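Local atomic coordinates of DYNE7 (Micromonospora chersina, PDB entry 2XEM), a protein that probably hydrolyses a thioester-bound polyene intermediate as the hot-dog fold thioesterase of dynemicin (enediyne) biosynthesis. Residues S10-H15 with E82-L87; F71-S76 with P108-A113; F78-V83 with V102-G107. One frame throughout, in Å; residues are numbered along the deposited sequence.

Contact 1: S10-H15 with E82-L87; sequences SYVHRH and EVRMML
Val12 carries CG1 anti to its backbone N (chi1 177°), and Glu82 swings CG to the side of its own N (chi1 -72°); these two settings lay the valine methyl against the carboxylate stem. The two side chains slant across one another, with Val12 CG1 3.7 Å from Glu82 CD. Beyond that touch, Glu82 OE1 takes both NE and NH2 of Arg84, each at 2.9 Å, in a side-on grip on a single oxygen. OE1 lies close to the guanidinium plane; NE meets it nearly along the C-O bond, whereas NH2 comes from above the carboxylate. Next along this face, Ser10 OG rests beside Arg84 CB at 3.5 Å, and Ser10 CB meets Met86 CG.

On the other face, with Tyr11, His13, Val83 and Met85, the Met85 methyl CE approaches Tyr11 CD2 obliquely at 4.2 Å, and Val83 CG2 sits at the edge of the His13 ring. Helix 32-48 packs here through Cys40 and Phe44, and Asp47 binds Tyr11 OH. Backbone bonds pair Tyr11 with Met85 and His13 with Val83; His13 N to Val83 O is 2.9 Å and almost straight. The short segments run antiparallel at 158°, one mainly polar face, with Val12 among its charged groups, and one face turned to the long helix, as in the hot-dog fold, whose curved sheet wraps around a central helix.

Contact 2: F71-S76 with P108-A113; sequences FYAEGS and PPTLLA
Thr110 opens the touching part of 108-113: its methyl CG2 meets Ala73 CB at 4.1 Å, while OG1, turned beside its own backbone N (chi1 -52°), bonds back to Pro108 O at 2.8 Å from above that carbonyl's plane. A valine here would probably keep the methyl touch on Ala73 but leave Pro108 O without its hydroxyl partner, so the turn into the strand would be less firmly fixed.

Leu111 comes next and lies alongside Tyr72, the two side chains pointing the same way, with Leu111 CD2 3.8 Å from Tyr72 CE2. The far end of that tyrosine is tied by its OH to Gln114.

At Leu112 the backbone takes over. Leu112 O accepts two consecutive amides, Tyr72 N at 2.7 Å and Ala73 N at 3.0 Å, both tilted to the same face of the carbonyl plane. The side chain begins by leaning away from 71-76, but its tip returns: Leu112 CD2 lies 3.6 Å from Glu74 O and its CD1 4.0 Å from Gly75 CA. Leu112 and Ala113 both face Tyr101 in a classic beta bulge.

Ala113 closes the run as the non-hydrogen-bonded partner of Phe71, its CB obliquely placed 4.2 Å from Phe71 CD1. Tyr33 of helix 32-48 meets the Phe71 ring edge-to-face, and Thr64 of a second subunit packs on it.

Chemically, one carbonyl anchors the chain as it leaves strand 60-71, and mostly apolar side chains do the rest; the doubly used Leu112 O pins two successive peptides and so probably limits their rotation.

Contact 3: F78-V83 with V102-G107; sequences FDEVEV and VRVAPG
A classic beta bulge marks the open end of the hairpin made by strands 80-91 and 94-105, where Val104 and Ala105 both face Glu80. Glu80 N gives its hydrogen to Ala105 O at 2.8 Å, and Glu80 O receives Val104 N nearly along the C=O axis. Two residues on, past the non-hydrogen-bonded pair of Val81 and Arg103, Glu82 and Val102 form a regular hydrogen-bonded pair, with both backbone bonds made.

The extra residue turns Val104 toward the opposing strand, and its two methyls divide the work: Val104 CG2 lies 3.7 Å from Glu80 CD, and CG1 3.7 Å from Glu82 CD. Glu80, its CG anti to the backbone N (chi1 177°), extends past the valine to a salt bridge with Arg14. In this antiparallel hot-dog sheet the bulge lies just before the chain leaves the strand through a cis peptide at Pro106.

Beside that exit, Asp79 and Arg103 form a salt bridge, OD2 to NH1 at 2.9 Å. The oxygen sits in the guanidinium plane, yet NH1 reaches it from above the carboxylate, the two planes standing 66° apart. Ser76 N also binds OD2, and NH1 gives a further bond to Glu74 O. Asp79 OD1 lies 3.4 Å from Pro106 CD.

Overall arrangement
From the N terminus, segment 10-15 waits until 82-87 to find its partner, so contact 1 closes a long loop containing helix 32-48 and strand 60-71. Contact 2 begins inside that loop at 71-76 and ends beyond it at 108-113; the two therefore cross. Contact 3, between 78-83 and 102-107, is nested within contact 2 and shares Glu82 and Val83 with contact 1. Contacts 1 and 3 join strands 11-16, 80-91 and 94-105 in order; strand 110-124 comes next, reached where Thr110 meets Arg103, and contact 2 ties its start to the loop leaving 60-71. Contacts 1 and 2 do not touch, their nearest atoms about 6 Å apart; contact 3 touches both, meeting contact 1 through Glu80 and Arg14.

Contact 1: S10-H15 with E82-L87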
loop_
_atom_site.group_PDB
_atom_site.type_symbol
_atom_site.label_atom_id
_atom_site.label_comp_id
_atom_site.label_asym_id
_atom_site.label_seq_id
_atom_site.Cartn_x
_atom_site.Cartn_y
_atom_site.Cartn_z
ATOM N N SER D 10 24.213 -7.756 -11.978
ATOM C CA SER D 10 23.317 -6.883 -11.286
ATOM C C SER D 10 22.990 -7.417 -9.928
ATOM O O SER D 10 23.147 -8.599 -9.666
ATOM C CB SER D 10 22.069 -6.622 -12.110
ATOM O OG SER D 10 21.364 -7.835 -12.322
ATOM N N TYR D 11 22.594 -6.517 -9.034
ATOM C CA TYR D 11 22.066 -6.895 -7.740
ATOM C C TYR D 11 20.625 -7.387 -7.918
ATOM O O TYR D 11 19.815 -6.701 -8.561
ATOM C CB TYR D 11 22.130 -5.707 -6.778
ATOM C CG TYR D 11 21.508 -6.071 -5.462
ATOM C CD1 TYR D 11 22.177 -6.888 -4.558
ATOM C CD2 TYR D 11 20.215 -5.664 -5.150
ATOM C CE1 TYR D 11 21.571 -7.290 -3.369
ATOM C CE2 TYR D 11 19.607 -6.049 -3.960
ATOM C CZ TYR D 11 20.291 -6.853 -3.071
ATOM O OH TYR D 11 19.701 -7.224 -1.906
ATOM N N VAL D 12 20.302 -8.548 -7.332
ATOM C CA VAL D 12 19.005 -9.173 -7.526
ATOM C C VAL D 12 18.210 -9.107 -6.242
ATOM O O VAL D 12 18.659 -9.627 -5.209
ATOM C CB VAL D 12 19.110 -10.616 -8.052
ATOM C CG1 VAL D 12 17.715 -11.257 -8.162
ATOM C CG2 VAL D 12 19.824 -10.646 -9.397
ATOM N N HIS D 13 17.052 -8.393 -6.292
ATOM C CA HIS D 13 16.067 -8.458 -5.223
ATOM C C HIS D 13 14.906 -9.302 -5.692
ATOM O O HIS D 13 14.252 -8.945 -6.665
ATOM C CB HIS D 13 15.604 -7.049 -4.804
ATOM C CG HIS D 13 14.420 -7.052 -3.886
ATOM N ND1 HIS D 13 14.512 -7.453 -2.581
ATOM C CD2 HIS D 13 13.134 -6.735 -4.159
ATOM C CE1 HIS D 13 13.293 -7.353 -2.087
ATOM N NE2 HIS D 13 12.435 -6.905 -2.994
ATOM N N ARG D 14 14.650 -10.420 -5.006
ATOM C CA ARG D 14 13.570 -11.343 -5.342
ATOM C C ARG D 14 12.273 -10.884 -4.676
ATOM O O ARG D 14 12.247 -10.645 -3.472
ATOM C CB ARG D 14 13.952 -12.749 -4.872
ATOM C CG ARG D 14 12.979 -13.847 -5.283
ATOM C CD ARG D 14 13.372 -15.143 -4.601
ATOM N NE ARG D 14 12.329 -16.171 -4.673
ATOM C CZ ARG D 14 11.350 -16.322 -3.784
ATOM N NH1 ARG D 14 11.225 -15.474 -2.770
ATOM N NH2 ARG D 14 10.467 -17.305 -3.924
ATOM N N HIS D 15 11.193 -10.784 -5.454
ATOM C CA HIS D 15 9.886 -10.415 -4.925
ATOM C C HIS D 15 8.805 -11.358 -5.445
ATOM O O HIS D 15 8.702 -11.564 -6.637
ATOM C CB HIS D 15 9.577 -8.937 -5.232
ATOM C CG HIS D 15 8.148 -8.565 -5.003
ATOM N ND1 HIS D 15 7.270 -8.622 -6.051
ATOM C CD2 HIS D 15 7.462 -8.214 -3.889
ATOM C CE1 HIS D 15 6.083 -8.346 -5.565
ATOM N NE2 HIS D 15 6.133 -8.065 -4.290
ATOM N N GLU D 82 12.336 -10.969 -10.307
ATOM C CA GLU D 82 13.647 -10.465 -9.922
ATOM C C GLU D 82 13.731 -8.986 -10.271
ATOM O O GLU D 82 13.552 -8.612 -11.430
ATOM C CB GLU D 82 14.737 -11.229 -10.622
ATOM C CG GLU D 82 14.900 -12.617 -10.080
ATOM C CD GLU D 82 16.084 -13.344 -10.677
ATOM O OE1 GLU D 82 16.762 -12.798 -11.580
ATOM O OE2 GLU D 82 16.319 -14.488 -10.239
ATOM N N VAL D 83 13.919 -8.155 -9.246
ATOM C CA VAL D 83 14.142 -6.723 -9.417
ATOM C C VAL D 83 15.669 -6.561 -9.480
ATOM O O VAL D 83 16.349 -6.656 -8.465
ATOM C CB VAL D 83 13.473 -5.875 -8.300
ATOM C CG1 VAL D 83 13.660 -4.373 -8.578
ATOM C CG2 VAL D 83 11.977 -6.216 -8.174
ATOM N N ARG D 84 16.194 -6.412 -10.702
ATOM C CA ARG D 84 17.624 -6.399 -10.951
ATOM C C ARG D 84 18.116 -4.972 -11.025
ATOM O O ARG D 84 17.731 -4.235 -11.924
ATOM C CB ARG D 84 17.942 -7.172 -12.238
ATOM C CG ARG D 84 17.437 -8.605 -12.193
ATOM C CD ARG D 84 17.713 -9.268 -13.503
ATOM N NE ARG D 84 17.296 -10.669 -13.505
ATOM C CZ ARG D 84 17.295 -11.439 -14.585
ATOM N NH1 ARG D 84 17.684 -10.949 -15.761
ATOM N NH2 ARG D 84 16.901 -12.698 -14.505
ATOM N N MET D 85 18.957 -4.576 -10.070
ATOM C CA MET D 85 19.430 -3.206 -9.938
ATOM C C MET D 85 20.860 -3.015 -10.451
ATOM O O MET D 85 21.749 -3.822 -10.174
ATOM C CB MET D 85 19.323 -2.746 -8.486
ATOM C CG MET D 85 19.548 -1.260 -8.298
ATOM S SD MET D 85 19.336 -0.784 -6.569
ATOM C CE MET D 85 20.858 -1.563 -5.852
ATOM N N MET D 86 21.084 -1.908 -11.155
ATOM C CA MET D 86 22.427 -1.487 -11.568
ATOM C C MET D 86 22.669 -0.027 -11.254
ATOM O O MET D 86 21.728 0.766 -11.271
ATOM C CB MET D 86 22.613 -1.727 -13.069
ATOM C CG MET D 86 22.604 -3.199 -13.405
ATOM S SD MET D 86 23.358 -3.641 -14.927
ATOM C CE MET D 86 25.114 -3.549 -14.460
ATOM N N LEU D 87 23.926 0.326 -10.970
ATOM C CA LEU D 87 24.336 1.717 -10.855
ATOM C C LEU D 87 24.493 2.339 -12.244
ATOM O O LEU D 87 25.280 1.855 -13.056
ATOM C CB LEU D 87 25.637 1.860 -10.038
ATOM C CG LEU D 87 26.251 3.258 -9.930
ATOM C CD1 LEU D 87 25.426 4.120 -9.028
ATOM C CD2 LEU D 87 27.703 3.192 -9.440
#

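Contact 2: F71-S76 with P108-A113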
loop_
_atom_site.group_PDB
_atom_site.type_symbol
_atom_site.label_atom_id
_atom_site.label_comp_id
_atom_site.label_asym_id
_atom_site.label_seq_id
_atom_site.Cartn_x
_atom_site.Cartn_y
_atom_site.Cartn_z
ATOM N N PHE D 71 6.566 -0.035 -18.740
ATOM C CA PHE D 71 5.863 -1.320 -18.526
ATOM C C PHE D 71 5.697 -2.058 -19.856
ATOM O O PHE D 71 5.285 -1.444 -20.844
ATOM C CB PHE D 71 4.488 -1.089 -17.849
ATOM C CG PHE D 71 4.593 -0.271 -16.575
ATOM C CD1 PHE D 71 4.864 -0.887 -15.355
ATOM C CD2 PHE D 71 4.465 1.123 -16.606
ATOM C CE1 PHE D 71 4.974 -0.137 -14.178
ATOM C CE2 PHE D 71 4.570 1.876 -15.424
ATOM C CZ PHE D 71 4.815 1.234 -14.213
ATOM N N TYR D 72 6.053 -3.355 -19.889
ATOM C CA TYR D 72 6.082 -4.122 -21.147
ATOM C C TYR D 72 5.111 -5.304 -21.158
ATOM O O TYR D 72 4.487 -5.571 -22.172
ATOM C CB TYR D 72 7.512 -4.597 -21.497
ATOM C CG TYR D 72 8.559 -3.497 -21.491
ATOM C CD1 TYR D 72 8.392 -2.334 -22.246
ATOM C CD2 TYR D 72 9.727 -3.629 -20.753
ATOM C CE1 TYR D 72 9.362 -1.317 -22.242
ATOM C CE2 TYR D 72 10.701 -2.630 -20.750
ATOM C CZ TYR D 72 10.515 -1.475 -21.488
ATOM O OH TYR D 72 11.497 -0.516 -21.472
ATOM N N ALA D 73 5.018 -6.027 -20.057
ATOM C CA ALA D 73 4.154 -7.200 -19.943
ATOM C C ALA D 73 3.566 -7.242 -18.542
ATOM O O ALA D 73 4.234 -6.834 -17.593
ATOM C CB ALA D 73 4.956 -8.470 -20.230
ATOM N N GLU D 74 2.350 -7.757 -18.416
ATOM C CA GLU D 74 1.636 -7.826 -17.140
ATOM C C GLU D 74 2.250 -8.831 -16.144
ATOM O O GLU D 74 2.670 -9.926 -16.535
ATOM C CB GLU D 74 0.151 -8.117 -17.392
ATOM C CG GLU D 74 -0.576 -6.899 -17.948
ATOM C CD GLU D 74 -1.932 -7.131 -18.578
ATOM O OE1 GLU D 74 -2.211 -6.494 -19.619
ATOM O OE2 GLU D 74 -2.728 -7.922 -18.021
ATOM N N GLY D 75 2.323 -8.418 -14.880
ATOM C CA GLY D 75 2.624 -9.307 -13.762
ATOM C C GLY D 75 1.327 -9.831 -13.153
ATOM O O GLY D 75 0.270 -9.210 -13.298
ATOM N N SER D 76 1.386 -10.978 -12.494
ATOM C CA SER D 76 0.227 -11.636 -11.901
ATOM C C SER D 76 0.567 -12.089 -10.469
ATOM O O SER D 76 1.739 -12.267 -10.156
ATOM C CB SER D 76 -0.152 -12.874 -12.716
ATOM O OG SER D 76 -0.533 -12.541 -14.042
ATOM N N PRO D 108 8.461 -18.867 -18.999
ATOM C CA PRO D 108 9.826 -18.442 -19.389
ATOM C C PRO D 108 10.226 -17.081 -18.807
ATOM O O PRO D 108 9.341 -16.269 -18.524
ATOM C CB PRO D 108 9.769 -18.419 -20.919
ATOM C CG PRO D 108 8.330 -18.130 -21.233
ATOM C CD PRO D 108 7.504 -18.726 -20.118
ATOM N N PRO D 109 11.537 -16.803 -18.621
ATOM C CA PRO D 109 11.940 -15.464 -18.145
ATOM C C PRO D 109 11.343 -14.357 -19.020
ATOM O O PRO D 109 11.490 -14.404 -20.242
ATOM C CB PRO D 109 13.469 -15.493 -18.224
ATOM C CG PRO D 109 13.826 -16.935 -18.175
ATOM C CD PRO D 109 12.710 -17.671 -18.859
ATOM N N THR D 110 10.637 -13.396 -18.399
ATOM C CA THR D 110 9.934 -12.337 -19.106
ATOM C C THR D 110 10.257 -10.989 -18.485
ATOM O O THR D 110 10.064 -10.791 -17.281
ATOM C CB THR D 110 8.409 -12.637 -19.133
ATOM O OG1 THR D 110 8.205 -13.963 -19.634
ATOM C CG2 THR D 110 7.615 -11.635 -20.003
ATOM N N LEU D 111 10.770 -10.055 -19.307
ATOM C CA LEU D 111 10.960 -8.670 -18.887
ATOM C C LEU D 111 9.593 -7.990 -18.754
ATOM O O LEU D 111 8.926 -7.714 -19.750
ATOM C CB LEU D 111 11.872 -7.906 -19.888
ATOM C CG LEU D 111 12.249 -6.464 -19.498
ATOM C CD1 LEU D 111 13.148 -6.437 -18.266
ATOM C CD2 LEU D 111 12.909 -5.727 -20.670
ATOM N N LEU D 112 9.168 -7.742 -17.524
ATOM C CA LEU D 112 7.867 -7.114 -17.248
ATOM C C LEU D 112 7.922 -5.633 -17.453
ATOM O O LEU D 112 6.961 -5.041 -17.932
ATOM C CB LEU D 112 7.408 -7.410 -15.804
ATOM C CG LEU D 112 7.145 -8.897 -15.442
ATOM C CD1 LEU D 112 6.579 -9.025 -14.027
ATOM C CD2 LEU D 112 6.215 -9.571 -16.436
ATOM N N ALA D 113 9.063 -5.030 -17.105
ATOM C CA ALA D 113 9.199 -3.596 -16.926
ATOM C C ALA D 113 10.651 -3.239 -16.767
ATOM O O ALA D 113 11.494 -4.110 -16.488
ATOM C CB ALA D 113 8.436 -3.151 -15.675
#

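Contact 3: F78-V83 with V102-G107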
loop_
_atom_site.group_PDB
_atom_site.type_symbol
_atom_site.label_atom_id
_atom_site.label_comp_id
_atom_site.label_asym_id
_atom_site.label_seq_id
_atom_site.Cartn_x
_atom_site.Cartn_y
_atom_site.Cartn_z
ATOM N N PHE D 78 1.458 -14.373 -7.404
ATOM C CA PHE D 78 2.343 -15.535 -7.246
ATOM C C PHE D 78 3.540 -15.534 -8.181
ATOM O O PHE D 78 4.378 -16.426 -8.046
ATOM C CB PHE D 78 1.608 -16.892 -7.353
ATOM C CG PHE D 78 0.471 -17.173 -6.402
ATOM C CD1 PHE D 78 -0.845 -17.138 -6.841
ATOM C CD2 PHE D 78 0.720 -17.581 -5.091
ATOM C CE1 PHE D 78 -1.898 -17.447 -5.976
ATOM C CE2 PHE D 78 -0.337 -17.895 -4.222
ATOM C CZ PHE D 78 -1.638 -17.815 -4.670
ATOM N N ASP D 79 3.626 -14.573 -9.141
ATOM C CA ASP D 79 4.817 -14.429 -9.986
ATOM C C ASP D 79 6.026 -14.167 -9.110
ATOM O O ASP D 79 5.949 -13.394 -8.152
ATOM C CB ASP D 79 4.686 -13.264 -10.991
ATOM C CG ASP D 79 3.800 -13.498 -12.207
ATOM O OD1 ASP D 79 3.344 -14.649 -12.406
ATOM O OD2 ASP D 79 3.591 -12.537 -12.974
ATOM N N GLU D 80 7.119 -14.857 -9.413
ATOM C CA GLU D 80 8.397 -14.562 -8.789
ATOM C C GLU D 80 9.145 -13.587 -9.706
ATOM O O GLU D 80 9.449 -13.910 -10.858
ATOM C CB GLU D 80 9.188 -15.850 -8.534
ATOM C CG GLU D 80 10.572 -15.605 -7.952
ATOM C CD GLU D 80 11.421 -16.861 -7.831
ATOM O OE1 GLU D 80 12.613 -16.728 -7.474
ATOM O OE2 GLU D 80 10.920 -17.969 -8.137
ATOM N N VAL D 81 9.360 -12.367 -9.209
ATOM C CA VAL D 81 9.947 -11.280 -9.988
ATOM C C VAL D 81 11.320 -10.982 -9.429
ATOM O O VAL D 81 11.461 -10.805 -8.222
ATOM C CB VAL D 81 9.053 -10.002 -10.016
ATOM C CG1 VAL D 81 9.706 -8.875 -10.851
ATOM C CG2 VAL D 81 7.642 -10.316 -10.514
ATOM N N GLU D 82 12.336 -10.969 -10.307
ATOM C CA GLU D 82 13.647 -10.465 -9.922
ATOM C C GLU D 82 13.731 -8.986 -10.271
ATOM O O GLU D 82 13.552 -8.612 -11.430
ATOM C CB GLU D 82 14.737 -11.229 -10.622
ATOM C CG GLU D 82 14.900 -12.617 -10.080
ATOM C CD GLU D 82 16.084 -13.344 -10.677
ATOM O OE1 GLU D 82 16.762 -12.798 -11.580
ATOM O OE2 GLU D 82 16.319 -14.488 -10.239
ATOM N N VAL D 83 13.919 -8.155 -9.246
ATOM C CA VAL D 83 14.142 -6.723 -9.417
ATOM C C VAL D 83 15.669 -6.561 -9.480
ATOM O O VAL D 83 16.349 -6.656 -8.465
ATOM C CB VAL D 83 13.473 -5.875 -8.300
ATOM C CG1 VAL D 83 13.660 -4.373 -8.578
ATOM C CG2 VAL D 83 11.977 -6.216 -8.174
ATOM N N VAL D 102 12.194 -8.745 -13.977
ATOM C CA VAL D 102 12.140 -9.976 -14.755
ATOM C C VAL D 102 11.321 -11.030 -14.009
ATOM O O VAL D 102 11.702 -11.429 -12.900
ATOM C CB VAL D 102 13.565 -10.474 -15.132
ATOM C CG1 VAL D 102 13.501 -11.742 -15.991
ATOM C CG2 VAL D 102 14.361 -9.368 -15.856
ATOM N N ARG D 103 10.187 -11.464 -14.599
ATOM C CA ARG D 103 9.504 -12.649 -14.078
ATOM C C ARG D 103 10.351 -13.882 -14.409
ATOM O O ARG D 103 10.624 -14.125 -15.585
ATOM C CB ARG D 103 8.066 -12.799 -14.638
ATOM C CG ARG D 103 7.418 -14.130 -14.214
ATOM C CD ARG D 103 5.977 -14.300 -14.622
ATOM N NE ARG D 103 5.773 -14.132 -16.057
ATOM C CZ ARG D 103 4.907 -13.278 -16.588
ATOM N NH1 ARG D 103 4.145 -12.517 -15.804
ATOM N NH2 ARG D 103 4.789 -13.179 -17.905
ATOM N N VAL D 104 10.768 -14.635 -13.375
ATOM C CA VAL D 104 11.556 -15.867 -13.522
ATOM C C VAL D 104 10.725 -17.125 -13.276
ATOM O O VAL D 104 11.179 -18.216 -13.573
ATOM C CB VAL D 104 12.858 -15.849 -12.687
ATOM C CG1 VAL D 104 13.795 -14.750 -13.187
ATOM C CG2 VAL D 104 12.565 -15.698 -11.187
ATOM N N ALA D 105 9.522 -16.975 -12.700
ATOM C CA ALA D 105 8.591 -18.094 -12.515
ATOM C C ALA D 105 7.177 -17.547 -12.297
ATOM O O ALA D 105 7.038 -16.453 -11.747
ATOM C CB ALA D 105 9.018 -18.983 -11.339
ATOM N N PRO D 106 6.118 -18.224 -12.791
ATOM C CA PRO D 106 6.128 -19.411 -13.675
ATOM C C PRO D 106 6.492 -19.010 -15.106
ATOM O O PRO D 106 6.636 -17.820 -15.401
ATOM C CB PRO D 106 4.679 -19.924 -13.569
ATOM C CG PRO D 106 3.871 -18.646 -13.375
ATOM C CD PRO D 106 4.745 -17.775 -12.494
ATOM N N GLY D 107 6.653 -20.011 -15.980
ATOM C CA GLY D 107 6.840 -19.802 -17.412
ATOM C C GLY D 107 8.230 -19.308 -17.734
ATOM O O GLY D 107 9.100 -19.294 -16.847
#